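Local structure of dephospho-CoA kinase (Mycobacterium paratuberculosis, 6N39) at residues 250-255 with 270-275; 327-332 with 340-345. The protein probably catalyses the ATP-dependent phosphorylation of the 3'-hydroxyl of dephospho-CoA, the last step of coenzyme A synthesis, and carries a C-terminal UPF0157 domain involved in its proper folding. All coordinates share one frame; numbering follows the deposited sequence.

In the fold
Both contacts belong to the same four-stranded mixed sheet of the C-terminal UPF0157 (GrpB) domain, a region involved in the proper folding of the full-length enzyme, and their centres lie about 9 Å apart. Across the sheet the strands run 249-253, 270-276, 339-345, 328-331, so contact 1 pairs one outer strand with its inner neighbour and contact 2 does the same at the opposite margin. In sequence, both segments of contact 1 precede both of contact 2. Inner strands 270-276 and 339-345 run parallel, joined by probable backbone hydrogen bonds from His342 and Asn340 to Ile272 and Ile270, with Ile274 packed on Val341. Two antiparallel pairs thus become one sheet, away from the predicted ATP site.

Contact 1 (250-255 with 270-275); sequences VDHVGS and IDIQIT. With ACT (acetate ion), chain C.
Water 1 is gripped by four groups from both strands: it donates to Asp251 OD2 and to the backbone Gln273 O, and accepts from Gln273 NE2 and Thr275 OG1. The shortest of these bonds, 2.6 Å from the water oxygen to Asp251 OD2, ties the carboxylate to the neighbouring strand, while Asp251 OD1 makes a salt bridge with Arg249. Gln273 reaches the water because its chain leaves the strand fully extended (chi1 179°, chi2 176°); its OE1 takes a hydrogen bond from Arg344. Gln273 O also accepts from Asp251 N, and the return bond from Gln273 N to Asp251 O, at 2.8 Å, is nearly straight and lies in the carbonyl plane. Further along, Val253 N donates to Asp271 O, and water 2 bridges Val253 O to Asp271 N.

On the face of Val250 and His252, Val250 CG1 meets Ile272 CG2 at 3.6 Å, their side chains crossing at a slant, and the imidazole of His252 presents CD2 edge-on to Asp271 O, 3.4 Å away and in the ring plane. His252 CG stands opposite its own backbone N (chi1 -176°), which lays the ring beside Ile270, whose CG2 lies 4.0 Å from His252 CD2. NE2 of the same ring is hydrogen-bonded to Thr256. Helix 228-243 covers this face. On the other, Val253 CG2 packs across Asp271 CB at 3.8 Å, with Leu355 of helix 349-363 packed against Val253. Ser255, two residues past Val253, binds an acetate, probably from the crystallisation liquor, through its N and OG. An antiparallel strand pair at the margin of a mixed sheet, with a helix on each face, is the alpha/beta architecture of this GrpB-family domain.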
loop_
_atom_site.group_PDB
_atom_site.type_symbol
_atom_site.label_atom_id
_atom_site.label_comp_id
_atom_site.label_asym_id
_atom_site.label_seq_id
_atom_site.Cartn_x
_atom_site.Cartn_y
_atom_site.Cartn_z
ATOM N N VAL A 250 -10.203 -3.244 -9.894
ATOM C CA VAL A 250 -10.094 -2.796 -8.507
ATOM C C VAL A 250 -10.442 -1.318 -8.490
ATOM O O VAL A 250 -9.925 -0.559 -9.311
ATOM C CB VAL A 250 -8.681 -3.028 -7.935
ATOM C CG1 VAL A 250 -8.605 -2.610 -6.453
ATOM C CG2 VAL A 250 -8.267 -4.488 -8.113
ATOM N N ASP A 251 -11.335 -0.909 -7.587
ATOM C CA ASP A 251 -11.908 0.433 -7.692
ATOM C C ASP A 251 -12.065 1.076 -6.323
ATOM O O ASP A 251 -12.490 0.427 -5.366
ATOM C CB ASP A 251 -13.282 0.410 -8.372
ATOM C CG ASP A 251 -13.227 -0.111 -9.798
ATOM O OD1 ASP A 251 -13.073 0.714 -10.726
ATOM O OD2 ASP A 251 -13.347 -1.347 -9.992
ATOM N N HIS A 252 -11.771 2.370 -6.257
ATOM C CA HIS A 252 -12.065 3.195 -5.090
ATOM C C HIS A 252 -13.560 3.513 -5.095
ATOM O O HIS A 252 -14.074 4.049 -6.077
ATOM C CB HIS A 252 -11.211 4.462 -5.172
ATOM C CG HIS A 252 -11.327 5.388 -3.994
ATOM N ND1 HIS A 252 -10.924 6.706 -4.058
ATOM C CD2 HIS A 252 -11.790 5.201 -2.736
ATOM C CE1 HIS A 252 -11.124 7.286 -2.887
ATOM N NE2 HIS A 252 -11.650 6.397 -2.067
ATOM N N VAL A 253 -14.277 3.145 -4.034
ATOM C CA VAL A 253 -15.722 3.323 -3.989
ATOM C C VAL A 253 -16.103 4.016 -2.682
ATOM O O VAL A 253 -15.254 4.317 -1.844
ATOM C CB VAL A 253 -16.473 1.984 -4.140
ATOM C CG1 VAL A 253 -16.148 1.348 -5.501
ATOM C CG2 VAL A 253 -16.075 1.029 -2.999
ATOM N N GLY A 254 -17.399 4.246 -2.507
ATOM C CA GLY A 254 -17.877 4.794 -1.257
ATOM C C GLY A 254 -17.654 6.291 -1.148
ATOM O O GLY A 254 -17.264 6.978 -2.102
ATOM N N SER A 255 -17.903 6.804 0.062
ATOM C CA SER A 255 -17.939 8.254 0.264
ATOM C C SER A 255 -16.586 8.918 0.042
ATOM O O SER A 255 -16.541 10.078 -0.388
ATOM C CB SER A 255 -18.430 8.592 1.671
ATOM O OG SER A 255 -19.839 8.577 1.738
ATOM N N ILE A 270 -11.324 4.244 3.960
ATOM C CA ILE A 270 -11.318 4.161 2.503
ATOM C C ILE A 270 -11.922 2.828 2.081
ATOM O O ILE A 270 -11.477 1.768 2.531
ATOM C CB ILE A 270 -9.888 4.328 1.959
ATOM C CG1 ILE A 270 -9.441 5.785 2.154
ATOM C CG2 ILE A 270 -9.815 3.919 0.482
ATOM C CD1 ILE A 270 -8.047 6.087 1.633
ATOM N N ASP A 271 -12.939 2.863 1.214
ATOM C CA ASP A 271 -13.528 1.632 0.690
ATOM C C ASP A 271 -12.988 1.330 -0.697
ATOM O O ASP A 271 -12.963 2.213 -1.566
ATOM C CB ASP A 271 -15.055 1.713 0.627
ATOM C CG ASP A 271 -15.677 1.776 2.001
ATOM O OD1 ASP A 271 -15.729 2.882 2.568
ATOM O OD2 ASP A 271 -16.099 0.714 2.498
ATOM N N ILE A 272 -12.609 0.066 -0.902
ATOM C CA ILE A 272 -12.117 -0.456 -2.169
ATOM C C ILE A 272 -12.950 -1.674 -2.542
ATOM O O ILE A 272 -13.280 -2.485 -1.676
ATOM C CB ILE A 272 -10.638 -0.886 -2.071
ATOM C CG1 ILE A 272 -9.764 0.241 -1.515
ATOM C CG2 ILE A 272 -10.162 -1.377 -3.442
ATOM C CD1 ILE A 272 -9.712 1.493 -2.431
ATOM N N GLN A 273 -13.259 -1.840 -3.826
ATOM C CA GLN A 273 -13.872 -3.079 -4.289
ATOM C C GLN A 273 -12.919 -3.799 -5.235
ATOM O O GLN A 273 -12.461 -3.215 -6.222
ATOM C CB GLN A 273 -15.208 -2.814 -4.996
ATOM C CG GLN A 273 -15.845 -4.103 -5.518
ATOM C CD GLN A 273 -17.205 -3.879 -6.128
ATOM O OE1 GLN A 273 -18.231 -4.118 -5.480
ATOM N NE2 GLN A 273 -17.233 -3.418 -7.392
ATOM N N ILE A 274 -12.636 -5.064 -4.937
ATOM C CA ILE A 274 -12.011 -5.986 -5.878
ATOM C C ILE A 274 -13.117 -6.801 -6.533
ATOM O O ILE A 274 -13.883 -7.494 -5.836
ATOM C CB ILE A 274 -11.008 -6.912 -5.170
ATOM C CG1 ILE A 274 -9.928 -6.102 -4.432
ATOM C CG2 ILE A 274 -10.394 -7.882 -6.175
ATOM C CD1 ILE A 274 -9.005 -6.989 -3.573
ATOM N N THR A 275 -13.207 -6.728 -7.864
ATOM C CA THR A 275 -14.138 -7.547 -8.622
ATOM C C THR A 275 -13.452 -8.849 -9.018
ATOM O O THR A 275 -12.365 -8.821 -9.601
ATOM C CB THR A 275 -14.628 -6.798 -9.874
ATOM O OG1 THR A 275 -15.393 -5.649 -9.485
ATOM C CG2 THR A 275 -15.510 -7.690 -10.713
HETATM C C ACT C . -20.246 4.931 1.664
HETATM O O ACT C . -20.765 6.084 1.689
HETATM O OXT ACT C . -19.032 4.625 1.790
HETATM C CH3 ACT C . -21.239 3.706 1.474
HETATM O O HOH W 1 -14.310 -3.233 -8.482
HETATM O O HOH W 2 -14.747 5.288 0.637
#

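Contact 2 (327-332 with 340-345); sequences KRIHAS and NVHIRV. With ACT (acetate ion), chain E.
A beta hairpin, strands 328-331 and 339-345, forms one margin of the mixed sheet in the GrpB-family domain. Arg328 with Ile343 and His330 with Val341 are its hydrogen-bonded pairs; the shortest of their four backbone bonds, from Ile343 N to Arg328 O and from Val341 N to His330 O, both measure 2.8 Å. On the face of His330, the CD1 methyl of Ile343 comes within 3.5 Å of His330 CD2 and 3.6 Å of His330 NE2, while His330 ND1 donates to Tyr294 O.

Lys327 runs alongside both His342 and Arg344, pointing the same way. Lys327 CG sits between its own backbone N and carbonyl carbon (chi1 70°), and the extended chain beyond carries NZ to His342 ND1 at 2.9 Å, in the plane of the ring. Ile329 CD1 packs 3.7 Å from His342 CE1. At the end away from the turn, Arg328 NH1 and NH2 each bond one oxygen of an acetate, probably from the crystallisation liquor; NE is paired with Asp283.

Lys327 NZ lies 3.4 Å from Arg344 NH2, the two cations sharing the carboxylate of Asp303, which forms a salt bridge with each. Accepting at ND1 and donating from NE2 to Asp271, His342 is consistent with a neutral ring protonated at NE2.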
loop_
_atom_site.group_PDB
_atom_site.type_symbol
_atom_site.label_atom_id
_atom_site.label_comp_id
_atom_site.label_asym_id
_atom_site.label_seq_id
_atom_site.Cartn_x
_atom_site.Cartn_y
_atom_site.Cartn_z
ATOM N N LYS A 327 -20.596 -12.054 -0.685
ATOM C CA LYS A 327 -19.323 -11.380 -0.912
ATOM C C LYS A 327 -18.313 -11.874 0.120
ATOM O O LYS A 327 -18.624 -12.704 0.989
ATOM C CB LYS A 327 -19.490 -9.853 -0.824
ATOM C CG LYS A 327 -19.776 -9.344 0.601
ATOM C CD LYS A 327 -19.763 -7.798 0.657
ATOM C CE LYS A 327 -19.710 -7.274 2.093
ATOM N NZ LYS A 327 -19.676 -5.778 2.126
ATOM N N ARG A 328 -17.089 -11.359 0.015
ATOM C CA ARG A 328 -16.153 -11.396 1.136
ATOM C C ARG A 328 -15.743 -9.961 1.458
ATOM O O ARG A 328 -15.943 -9.050 0.652
ATOM C CB ARG A 328 -14.904 -12.267 0.835
ATOM C CG ARG A 328 -15.198 -13.707 0.371
ATOM C CD ARG A 328 -15.807 -14.602 1.455
ATOM N NE ARG A 328 -16.084 -15.973 0.970
ATOM C CZ ARG A 328 -17.287 -16.465 0.647
ATOM N NH1 ARG A 328 -18.392 -15.723 0.750
ATOM N NH2 ARG A 328 -17.400 -17.729 0.242
ATOM N N ILE A 329 -15.187 -9.743 2.651
ATOM C CA ILE A 329 -14.702 -8.414 3.010
ATOM C C ILE A 329 -13.500 -8.570 3.934
ATOM O O ILE A 329 -13.497 -9.401 4.847
ATOM C CB ILE A 329 -15.806 -7.532 3.646
ATOM C CG1 ILE A 329 -15.262 -6.139 4.046
ATOM C CG2 ILE A 329 -16.453 -8.239 4.835
ATOM C CD1 ILE A 329 -16.372 -5.192 4.708
ATOM N N HIS A 330 -12.448 -7.823 3.629
ATOM C CA HIS A 330 -11.247 -7.719 4.437
ATOM C C HIS A 330 -11.139 -6.281 4.921
ATOM O O HIS A 330 -11.840 -5.388 4.436
ATOM C CB HIS A 330 -9.991 -8.071 3.620
ATOM C CG HIS A 330 -9.968 -9.468 3.082
ATOM N ND1 HIS A 330 -8.921 -10.332 3.321
ATOM C CD2 HIS A 330 -10.840 -10.141 2.289
ATOM C CE1 HIS A 330 -9.160 -11.487 2.721
ATOM N NE2 HIS A 330 -10.307 -11.390 2.073
ATOM N N ALA A 331 -10.217 -6.037 5.846
ATOM C CA ALA A 331 -9.942 -4.646 6.199
ATOM C C ALA A 331 -8.483 -4.514 6.601
ATOM O O ALA A 331 -7.822 -5.497 6.945
ATOM C CB ALA A 331 -10.851 -4.133 7.329
ATOM N N SER A 332 -7.985 -3.279 6.568
ATOM C CA SER A 332 -6.572 -3.072 6.873
ATOM C C SER A 332 -6.312 -3.288 8.355
ATOM O O SER A 332 -7.132 -2.930 9.198
ATOM C CB SER A 332 -6.125 -1.669 6.474
ATOM O OG SER A 332 -4.780 -1.462 6.864
ATOM N N ASN A 340 -11.582 -0.596 4.092
ATOM C CA ASN A 340 -12.410 -1.768 3.832
ATOM C C ASN A 340 -12.160 -2.262 2.415
ATOM O O ASN A 340 -12.119 -1.468 1.478
ATOM C CB ASN A 340 -13.905 -1.447 3.982
ATOM C CG ASN A 340 -14.281 -1.081 5.374
ATOM O OD1 ASN A 340 -13.746 -1.627 6.336
ATOM N ND2 ASN A 340 -15.228 -0.154 5.504
ATOM N N VAL A 341 -12.004 -3.573 2.252
ATOM C CA VAL A 341 -11.763 -4.161 0.938
ATOM C C VAL A 341 -12.879 -5.167 0.680
ATOM O O VAL A 341 -12.842 -6.296 1.181
ATOM C CB VAL A 341 -10.381 -4.822 0.837
ATOM C CG1 VAL A 341 -10.171 -5.447 -0.544
ATOM C CG2 VAL A 341 -9.278 -3.800 1.099
ATOM N N HIS A 342 -13.873 -4.764 -0.102
ATOM C CA HIS A 342 -14.992 -5.627 -0.460
ATOM C C HIS A 342 -14.609 -6.456 -1.680
ATOM O O HIS A 342 -14.101 -5.916 -2.661
ATOM C CB HIS A 342 -16.244 -4.789 -0.772
ATOM C CG HIS A 342 -16.579 -3.771 0.279
ATOM N ND1 HIS A 342 -17.476 -4.019 1.295
ATOM C CD2 HIS A 342 -16.157 -2.497 0.457
ATOM C CE1 HIS A 342 -17.578 -2.949 2.067
ATOM N NE2 HIS A 342 -16.786 -2.011 1.581
ATOM N N ILE A 343 -14.881 -7.752 -1.642
ATOM C CA ILE A 343 -14.590 -8.641 -2.765
ATOM C C ILE A 343 -15.927 -9.152 -3.277
ATOM O O ILE A 343 -16.623 -9.899 -2.569
ATOM C CB ILE A 343 -13.682 -9.803 -2.355
ATOM C CG1 ILE A 343 -12.471 -9.281 -1.564
ATOM C CG2 ILE A 343 -13.240 -10.598 -3.590
ATOM C CD1 ILE A 343 -11.509 -10.372 -1.179
ATOM N N ARG A 344 -16.276 -8.752 -4.502
ATOM C CA ARG A 344 -17.595 -9.004 -5.066
ATOM C C ARG A 344 -17.458 -9.588 -6.466
ATOM O O ARG A 344 -16.462 -9.350 -7.163
ATOM C CB ARG A 344 -18.442 -7.709 -5.096
ATOM C CG ARG A 344 -18.693 -7.089 -3.685
ATOM C CD ARG A 344 -19.967 -6.212 -3.722
ATOM N NE ARG A 344 -20.307 -5.632 -2.425
ATOM C CZ ARG A 344 -19.813 -4.492 -1.958
ATOM N NH1 ARG A 344 -18.931 -3.802 -2.682
ATOM N NH2 ARG A 344 -20.200 -4.042 -0.760
ATOM N N VAL A 345 -18.471 -10.358 -6.867
ATOM C CA VAL A 345 -18.431 -11.130 -8.105
ATOM C C VAL A 345 -18.921 -10.270 -9.268
ATOM O O VAL A 345 -19.984 -9.644 -9.188
ATOM C CB VAL A 345 -19.275 -12.412 -7.976
ATOM C CG1 VAL A 345 -19.320 -13.174 -9.318
ATOM C CG2 VAL A 345 -18.716 -13.325 -6.857
HETATM C C ACT E . -20.762 -18.369 -0.084
HETATM O O ACT E . -20.918 -17.238 0.479
HETATM O OXT ACT E . -19.680 -18.983 -0.359
HETATM C CH3 ACT E . -22.109 -19.105 -0.510
#